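Local atomic coordinates of putative nucleolar GTP-binding protein 1 (Plasmodium falciparum, PDB entry 2QU8), a protein that binds GDP and is probably a nucleolar GTPase that, like its NOG1 relatives, may take part in large ribosomal subunit assembly. Residues E128-F133 / K169-N174; S144-F149 / K196-E201. All blocks are in the same frame, centred on the assembly; numbering follows the deposited sequence.

Interaction 1: E128-F133 / K169-N174; sequences EQINLF and KQILDN
Ile171, which meets both Ile130 and Phe133, lies in a helical turn closed by the backbone bond from Asn174 N to Gln170 O at 2.9 Å. A matching bond on the other helix runs from Phe133 N to Gln129 O at 3.1 Å. With the main chains paired in this way inside their own helices, the meeting between 128-133 and 169-174 is left to hydrocarbon alone. The backbones approach at Ile130 and Ile171, whose CA atoms are 8.4 Å apart, a spacing that the two isoleucines bridge with side chains meeting at a slant. Ile171 divides its work between two branches. Its chain is extended (chi2 175°), which carries the CD1 methyl to the Ile130 side chain; there Ile171 CD1 is 4.0 Å from Ile130 CG1, with CG2 and CD1 of Ile130 scarcely farther, so one methyl is packed against both arms. On the other branch, Ile171 CG2 lies 3.7 Å from Phe133 CE2, meeting the ring obliquely. Phe133 has CG anti to its backbone N (chi1 172°), a torsion that swings the ring from its helix toward helix 162-174. The ring also stacks edge-to-face with Phe114 and covers Ile145, Ile147 and Ile179 of the sheet, while Ile171 rests on Ile179 as well. Helices 126-137 and 162-174 thus pack side by side over one face of the central sheet of a P-loop-type G domain. Isoleucine suits the seam because its two branches serve two neighbours at once, and phenylalanine because a broad flat ring fills the angle between helix and strands. Being wholly apolar and buried, the contact should owe its stability to the exclusion of water and to close fit, and should respond little to pH or salt.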
ATOM      1  N   GLU A 128      16.915   3.368   3.179  1.00 28.40           N
ATOM      2  CA  GLU A 128      16.330   2.918   4.444  1.00 28.42           C
ATOM      3  C   GLU A 128      14.833   2.624   4.269  1.00 28.02           C
ATOM      4  O   GLU A 128      14.301   1.698   4.879  1.00 28.23           O
ATOM      5  CB  GLU A 128      16.553   3.956   5.551  1.00 28.26           C
ATOM      6  CG  GLU A 128      18.004   4.078   6.005  1.00 28.85           C
ATOM      7  CD  GLU A 128      18.234   5.220   6.985  1.00 29.30           C
ATOM      8  OE1 GLU A 128      17.764   6.340   6.720  1.00 28.72           O
ATOM      9  OE2 GLU A 128      18.898   4.995   8.023  1.00 31.36           O
ATOM     10  N   GLN A 129      14.166   3.410   3.425  1.00 27.81           N
ATOM     11  CA  GLN A 129      12.747   3.186   3.129  1.00 27.54           C
ATOM     12  C   GLN A 129      12.535   1.938   2.266  1.00 27.76           C
ATOM     13  O   GLN A 129      11.558   1.219   2.439  1.00 27.55           O
ATOM     14  CB  GLN A 129      12.120   4.414   2.473  1.00 27.27           C
ATOM     15  CG  GLN A 129      12.070   5.638   3.381  1.00 27.20           C
ATOM     16  CD  GLN A 129      11.531   6.863   2.675  1.00 26.95           C
ATOM     17  OE1 GLN A 129      10.335   6.948   2.387  1.00 27.37           O
ATOM     18  NE2 GLN A 129      12.408   7.826   2.404  1.00 26.65           N
ATOM     19  N   ILE A 130      13.452   1.682   1.338  1.00 28.28           N
ATOM     20  CA  ILE A 130      13.398   0.451   0.548  1.00 28.84           C
ATOM     21  C   ILE A 130      13.685  -0.772   1.434  1.00 29.66           C
ATOM     22  O   ILE A 130      12.989  -1.786   1.351  1.00 29.58           O
ATOM     23  CB  ILE A 130      14.323   0.516  -0.685  1.00 28.69           C
ATOM     24  CG1 ILE A 130      13.739   1.486  -1.726  1.00 28.58           C
ATOM     25  CG2 ILE A 130      14.483  -0.862  -1.298  1.00 28.58           C
ATOM     26  CD1 ILE A 130      14.618   1.712  -2.974  1.00 28.33           C
ATOM     27  N   ASN A 131      14.699  -0.668   2.290  1.00 30.68           N
ATOM     28  CA  ASN A 131      14.941  -1.683   3.311  1.00 31.91           C
ATOM     29  C   ASN A 131      13.693  -2.005   4.128  1.00 32.12           C
ATOM     30  O   ASN A 131      13.409  -3.171   4.396  1.00 32.25           O
ATOM     31  CB  ASN A 131      16.083  -1.268   4.236  1.00 32.38           C
ATOM     32  CG  ASN A 131      17.453  -1.408   3.583  1.00 34.64           C
ATOM     33  OD1 ASN A 131      17.574  -1.643   2.372  1.00 37.42           O
ATOM     34  ND2 ASN A 131      18.501  -1.247   4.389  1.00 36.01           N
ATOM     35  N   LEU A 132      12.948  -0.975   4.528  1.00 32.37           N
ATOM     36  CA  LEU A 132      11.675  -1.180   5.221  1.00 32.64           C
ATOM     37  C   LEU A 132      10.701  -1.986   4.357  1.00 32.97           C
ATOM     38  O   LEU A 132      10.058  -2.914   4.851  1.00 32.55           O
ATOM     39  CB  LEU A 132      11.044   0.159   5.643  1.00 32.43           C
ATOM     40  CG  LEU A 132       9.608   0.155   6.191  1.00 32.56           C
ATOM     41  CD1 LEU A 132       9.465  -0.723   7.422  1.00 32.71           C
ATOM     42  CD2 LEU A 132       9.132   1.575   6.497  1.00 32.46           C
ATOM     43  N   PHE A 133      10.605  -1.620   3.078  1.00 33.80           N
ATOM     44  CA  PHE A 133       9.710  -2.301   2.141  1.00 34.84           C
ATOM     45  C   PHE A 133       9.980  -3.804   2.049  1.00 35.97           C
ATOM     46  O   PHE A 133       9.052  -4.606   2.121  1.00 36.18           O
ATOM     47  CB  PHE A 133       9.770  -1.675   0.744  1.00 34.26           C
ATOM     48  CG  PHE A 133       9.022  -2.465  -0.293  1.00 34.16           C
ATOM     49  CD1 PHE A 133       7.630  -2.503  -0.283  1.00 33.59           C
ATOM     50  CD2 PHE A 133       9.706  -3.201  -1.255  1.00 34.07           C
ATOM     51  CE1 PHE A 133       6.931  -3.246  -1.226  1.00 34.59           C
ATOM     52  CE2 PHE A 133       9.012  -3.944  -2.211  1.00 34.35           C
ATOM     53  CZ  PHE A 133       7.621  -3.965  -2.194  1.00 34.42           C
ATOM     54  N   LYS A 169      14.838  -0.066  -9.169  1.00 45.18           N
ATOM     55  CA  LYS A 169      14.784  -1.062 -10.245  1.00 45.77           C
ATOM     56  C   LYS A 169      14.937  -2.489  -9.715  1.00 46.03           C
ATOM     57  O   LYS A 169      14.242  -3.399 -10.176  1.00 45.91           O
ATOM     58  CB  LYS A 169      15.843  -0.776 -11.315  1.00 45.88           C
ATOM     59  CG  LYS A 169      15.846  -1.783 -12.462  1.00 46.58           C
ATOM     60  CD  LYS A 169      16.614  -1.267 -13.671  1.00 47.05           C
ATOM     61  CE  LYS A 169      17.214  -2.407 -14.486  1.00 47.72           C
ATOM     62  NZ  LYS A 169      16.266  -3.538 -14.729  1.00 48.32           N
ATOM     63  N   GLN A 170      15.829  -2.674  -8.741  1.00 46.49           N
ATOM     64  CA  GLN A 170      16.019  -3.982  -8.104  1.00 47.11           C
ATOM     65  C   GLN A 170      14.751  -4.544  -7.454  1.00 47.07           C
ATOM     66  O   GLN A 170      14.605  -5.763  -7.326  1.00 47.26           O
ATOM     67  CB  GLN A 170      17.149  -3.935  -7.076  1.00 47.25           C
ATOM     68  CG  GLN A 170      18.525  -4.212  -7.649  1.00 48.65           C
ATOM     69  CD  GLN A 170      19.483  -4.765  -6.609  1.00 51.03           C
ATOM     70  OE1 GLN A 170      19.342  -4.500  -5.410  1.00 52.28           O
ATOM     71  NE2 GLN A 170      20.466  -5.542  -7.063  1.00 51.51           N
ATOM     72  N   ILE A 171      13.842  -3.659  -7.048  1.00 47.17           N
ATOM     73  CA  ILE A 171      12.568  -4.072  -6.457  1.00 47.38           C
ATOM     74  C   ILE A 171      11.782  -4.964  -7.426  1.00 47.71           C
ATOM     75  O   ILE A 171      11.188  -5.961  -7.018  1.00 47.69           O
ATOM     76  CB  ILE A 171      11.724  -2.849  -5.989  1.00 47.27           C
ATOM     77  CG1 ILE A 171      12.391  -2.180  -4.778  1.00 47.18           C
ATOM     78  CG2 ILE A 171      10.284  -3.256  -5.666  1.00 46.89           C
ATOM     79  CD1 ILE A 171      11.721  -0.891  -4.307  1.00 47.32           C
ATOM     80  N   LEU A 172      11.811  -4.615  -8.708  1.00 48.32           N
ATOM     81  CA  LEU A 172      11.128  -5.398  -9.743  1.00 49.03           C
ATOM     82  C   LEU A 172      11.674  -6.829  -9.866  1.00 49.60           C
ATOM     83  O   LEU A 172      10.940  -7.748 -10.233  1.00 49.68           O
ATOM     84  CB  LEU A 172      11.180  -4.669 -11.090  1.00 48.98           C
ATOM     85  CG  LEU A 172      10.667  -3.221 -11.136  1.00 49.11           C
ATOM     86  CD1 LEU A 172      10.993  -2.578 -12.476  1.00 49.38           C
ATOM     87  CD2 LEU A 172       9.168  -3.125 -10.847  1.00 49.44           C
ATOM     88  N   ASP A 173      12.954  -7.007  -9.537  1.00 50.34           N
ATOM     89  CA  ASP A 173      13.611  -8.314  -9.595  1.00 51.03           C
ATOM     90  C   ASP A 173      13.435  -9.119  -8.303  1.00 51.46           C
ATOM     91  O   ASP A 173      13.275 -10.343  -8.339  1.00 51.90           O
ATOM     92  CB  ASP A 173      15.101  -8.146  -9.917  1.00 51.20           C
ATOM     93  CG  ASP A 173      15.342  -7.622 -11.329  1.00 51.28           C
ATOM     94  OD1 ASP A 173      15.879  -6.503 -11.468  1.00 51.13           O
ATOM     95  OD2 ASP A 173      14.998  -8.329 -12.301  1.00 52.05           O
ATOM     96  N   ASN A 174      13.458  -8.429  -7.170  1.00 51.85           N
ATOM     97  CA  ASN A 174      13.342  -9.067  -5.858  1.00 52.11           C
ATOM     98  C   ASN A 174      11.920  -9.495  -5.499  1.00 52.04           C
ATOM     99  O   ASN A 174      11.720 -10.347  -4.629  1.00 52.32           O
ATOM    100  CB  ASN A 174      13.887  -8.135  -4.769  1.00 52.17           C
ATOM    101  CG  ASN A 174      15.402  -8.133  -4.704  1.00 52.77           C
ATOM    102  OD1 ASN A 174      16.036  -9.190  -4.706  1.00 54.28           O
ATOM    103  ND2 ASN A 174      15.992  -6.945  -4.631  1.00 53.15           N
TER

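Interaction 2: S144-F149 / K196-E201; sequences SIVIGF and KITACE
Val146 reaches helix 192-222 through a single methyl, CG2, which meets Ala199 and Thr198. Its conformation explains the choice: CG1 is anti to the backbone N (chi1 178°), leaving CG2 beside that N and turned to the helix. Val146 CG2 lies 3.7 Å from Ala199 CA and 4.1 Å from Ala199 CB, touching the backbone of the helix as much as its side chain. The CA atoms of Val146 and Ala199 are only 6.1 Å apart, a spacing that an alanine accommodates easily because a lone methyl lets the helix lie low on the strand. Valine fits the other side: branched at CB, it is at home in a strand, and its short arms meet the helix without pushing it off. This is the layered alpha/beta architecture of a Ras-like G domain. The inner strand 145-150 is hydrogen-bonded to its neighbour through Val146, with Ile112 and Phe114, and Val146 also touches Leu113 and Ser182 on the two flanking strands, beneath helix 192-222. Thr198 completes the contact from the preceding helical position. Thr198 OG1 is 3.9 Å from Val146 CG2, an approach of hydroxyl to methyl in which the side chains run at a slant to each other. The torsion is unusual: chi1 of 133° nearly eclipses the bonds about CA and CB, which suggests strain, or a side chain that is not sharply fixed. Threonine is nevertheless compact enough to share the strand surface with Ala199, and it touches Ser182 too. As modelled, its OG1 is buried by this contact and has no polar partner anywhere in the model, a probable energetic cost.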
ATOM      1  N   SER A 144      -1.047  -7.546  -4.920  1.00 40.54           N
ATOM      2  CA  SER A 144      -0.507  -6.458  -5.716  1.00 39.31           C
ATOM      3  C   SER A 144      -0.001  -5.315  -4.841  1.00 37.90           C
ATOM      4  O   SER A 144      -0.490  -5.105  -3.730  1.00 37.47           O
ATOM      5  CB  SER A 144      -1.561  -5.943  -6.683  1.00 39.61           C
ATOM      6  OG  SER A 144      -1.481  -6.651  -7.903  1.00 41.57           O
ATOM      7  N   ILE A 145       0.989  -4.592  -5.358  1.00 36.55           N
ATOM      8  CA  ILE A 145       1.601  -3.467  -4.657  1.00 34.83           C
ATOM      9  C   ILE A 145       1.793  -2.308  -5.616  1.00 34.21           C
ATOM     10  O   ILE A 145       2.259  -2.493  -6.743  1.00 34.45           O
ATOM     11  CB  ILE A 145       2.987  -3.855  -4.040  1.00 35.00           C
ATOM     12  CG1 ILE A 145       2.849  -5.042  -3.075  1.00 34.34           C
ATOM     13  CG2 ILE A 145       3.648  -2.637  -3.346  1.00 33.31           C
ATOM     14  CD1 ILE A 145       4.163  -5.721  -2.684  1.00 34.48           C
ATOM     15  N   VAL A 146       1.418  -1.113  -5.183  1.00 32.90           N
ATOM     16  CA  VAL A 146       1.855   0.095  -5.864  1.00 31.96           C
ATOM     17  C   VAL A 146       2.941   0.731  -4.996  1.00 31.50           C
ATOM     18  O   VAL A 146       2.762   0.881  -3.788  1.00 31.02           O
ATOM     19  CB  VAL A 146       0.691   1.089  -6.116  1.00 31.82           C
ATOM     20  CG1 VAL A 146       1.191   2.356  -6.791  1.00 31.14           C
ATOM     21  CG2 VAL A 146      -0.399   0.436  -6.963  1.00 32.26           C
ATOM     22  N   ILE A 147       4.077   1.068  -5.607  1.00 31.13           N
ATOM     23  CA  ILE A 147       5.099   1.846  -4.914  1.00 30.84           C
ATOM     24  C   ILE A 147       4.837   3.301  -5.241  1.00 30.68           C
ATOM     25  O   ILE A 147       4.903   3.704  -6.407  1.00 30.50           O
ATOM     26  CB  ILE A 147       6.558   1.477  -5.330  1.00 31.14           C
ATOM     27  CG1 ILE A 147       6.844  -0.023  -5.165  1.00 31.51           C
ATOM     28  CG2 ILE A 147       7.571   2.325  -4.555  1.00 30.58           C
ATOM     29  CD1 ILE A 147       6.898  -0.531  -3.743  1.00 32.13           C
ATOM     30  N   GLY A 148       4.508   4.079  -4.215  1.00 30.11           N
ATOM     31  CA  GLY A 148       4.252   5.495  -4.398  1.00 29.45           C
ATOM     32  C   GLY A 148       5.486   6.308  -4.081  1.00 29.24           C
ATOM     33  O   GLY A 148       6.030   6.211  -2.980  1.00 29.30           O
ATOM     34  N   PHE A 149       5.946   7.090  -5.047  1.00 28.88           N
ATOM     35  CA  PHE A 149       7.022   8.045  -4.803  1.00 28.98           C
ATOM     36  C   PHE A 149       6.411   9.404  -4.528  1.00 28.54           C
ATOM     37  O   PHE A 149       5.905  10.068  -5.429  1.00 28.64           O
ATOM     38  CB  PHE A 149       8.016   8.078  -5.963  1.00 29.52           C
ATOM     39  CG  PHE A 149       8.604   6.743  -6.259  1.00 30.95           C
ATOM     40  CD1 PHE A 149       8.188   6.016  -7.362  1.00 32.63           C
ATOM     41  CD2 PHE A 149       9.532   6.175  -5.392  1.00 31.05           C
ATOM     42  CE1 PHE A 149       8.719   4.753  -7.622  1.00 33.51           C
ATOM     43  CE2 PHE A 149      10.066   4.919  -5.645  1.00 31.80           C
ATOM     44  CZ  PHE A 149       9.655   4.209  -6.760  1.00 31.40           C
ATOM     45  N   LYS A 196      -4.173   6.784  -7.108  1.00 33.53           N
ATOM     46  CA  LYS A 196      -5.369   6.113  -6.603  1.00 34.38           C
ATOM     47  C   LYS A 196      -5.988   5.207  -7.675  1.00 34.61           C
ATOM     48  O   LYS A 196      -6.372   4.073  -7.395  1.00 34.94           O
ATOM     49  CB  LYS A 196      -6.381   7.153  -6.125  1.00 34.16           C
ATOM     50  CG  LYS A 196      -7.608   6.572  -5.440  1.00 35.30           C
ATOM     51  CD  LYS A 196      -8.739   7.591  -5.386  1.00 37.21           C
ATOM     52  CE  LYS A 196      -9.429   7.753  -6.734  1.00 38.66           C
ATOM     53  NZ  LYS A 196      -9.817   6.431  -7.292  1.00 40.82           N
ATOM     54  N   ILE A 197      -6.053   5.711  -8.903  1.00 35.34           N
ATOM     55  CA  ILE A 197      -6.568   4.949 -10.052  1.00 35.77           C
ATOM     56  C   ILE A 197      -5.747   3.685 -10.356  1.00 35.90           C
ATOM     57  O   ILE A 197      -6.310   2.606 -10.525  1.00 35.86           O
ATOM     58  CB  ILE A 197      -6.717   5.863 -11.305  1.00 35.91           C
ATOM     59  CG1 ILE A 197      -7.794   6.929 -11.040  1.00 36.20           C
ATOM     60  CG2 ILE A 197      -7.063   5.042 -12.544  1.00 36.38           C
ATOM     61  CD1 ILE A 197      -7.726   8.160 -11.920  1.00 36.99           C
ATOM     62  N   THR A 198      -4.421   3.802 -10.404  1.00 36.44           N
ATOM     63  CA  THR A 198      -3.588   2.616 -10.673  1.00 36.76           C
ATOM     64  C   THR A 198      -3.649   1.545  -9.569  1.00 37.00           C
ATOM     65  O   THR A 198      -3.596   0.349  -9.868  1.00 36.80           O
ATOM     66  CB  THR A 198      -2.120   2.946 -11.114  1.00 36.84           C
ATOM     67  OG1 THR A 198      -1.191   2.137 -10.381  1.00 38.05           O
ATOM     68  CG2 THR A 198      -1.785   4.393 -10.909  1.00 36.60           C
ATOM     69  N   ALA A 199      -3.780   1.971  -8.309  1.00 37.52           N
ATOM     70  CA  ALA A 199      -4.018   1.037  -7.198  1.00 37.70           C
ATOM     71  C   ALA A 199      -5.290   0.214  -7.422  1.00 38.04           C
ATOM     72  O   ALA A 199      -5.257  -1.017  -7.388  1.00 38.25           O
ATOM     73  CB  ALA A 199      -4.079   1.779  -5.864  1.00 37.61           C
ATOM     74  N   CYS A 200      -6.400   0.901  -7.667  1.00 38.62           N
ATOM     75  CA  CYS A 200      -7.689   0.250  -7.893  1.00 39.47           C
ATOM     76  C   CYS A 200      -7.643  -0.781  -9.022  1.00 39.83           C
ATOM     77  O   CYS A 200      -8.045  -1.925  -8.825  1.00 40.06           O
ATOM     78  CB  CYS A 200      -8.774   1.296  -8.153  1.00 39.35           C
ATOM     79  SG  CYS A 200      -9.101   2.345  -6.713  1.00 40.32           S
ATOM     80  N   GLU A 201      -7.129  -0.379 -10.183  1.00 40.32           N
ATOM     81  CA  GLU A 201      -7.017  -1.281 -11.331  1.00 40.93           C
ATOM     82  C   GLU A 201      -6.052  -2.455 -11.121  1.00 40.78           C
ATOM     83  O   GLU A 201      -6.294  -3.540 -11.648  1.00 40.48           O
ATOM     84  CB  GLU A 201      -6.699  -0.507 -12.619  1.00 41.25           C
ATOM     85  CG  GLU A 201      -7.875  -0.441 -13.631  1.00 43.67           C
ATOM     86  CD  GLU A 201      -9.022   0.480 -13.202  1.00 46.00           C
ATOM     87  OE1 GLU A 201      -9.041   1.654 -13.640  1.00 47.65           O
ATOM     88  OE2 GLU A 201      -9.907   0.035 -12.433  1.00 47.01           O
TER

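After the P-loop half of the domain and strand 110-117, the chain runs through helix 126-137, strand 145-150, helix 162-174, strand 179-183 and helix 192-222. Interaction 1 closes a loop of 35 residues between 128-133 and 169-174; interaction 2 closes one of 46 between 144-149 and 196-201. Their segments alternate, so the two loops cross rather than nest. Strand 145-150 lies inside the first loop and forms the start of the second. Interaction 1 joins two helices on one face of the sheet, interaction 2 joins the sheet to the C-terminal helix on its other face. Phe133 CE1 and Ile147 CD1 touch at 3.7 Å, so the ring of interaction 1 covers the strand opposite interaction 2.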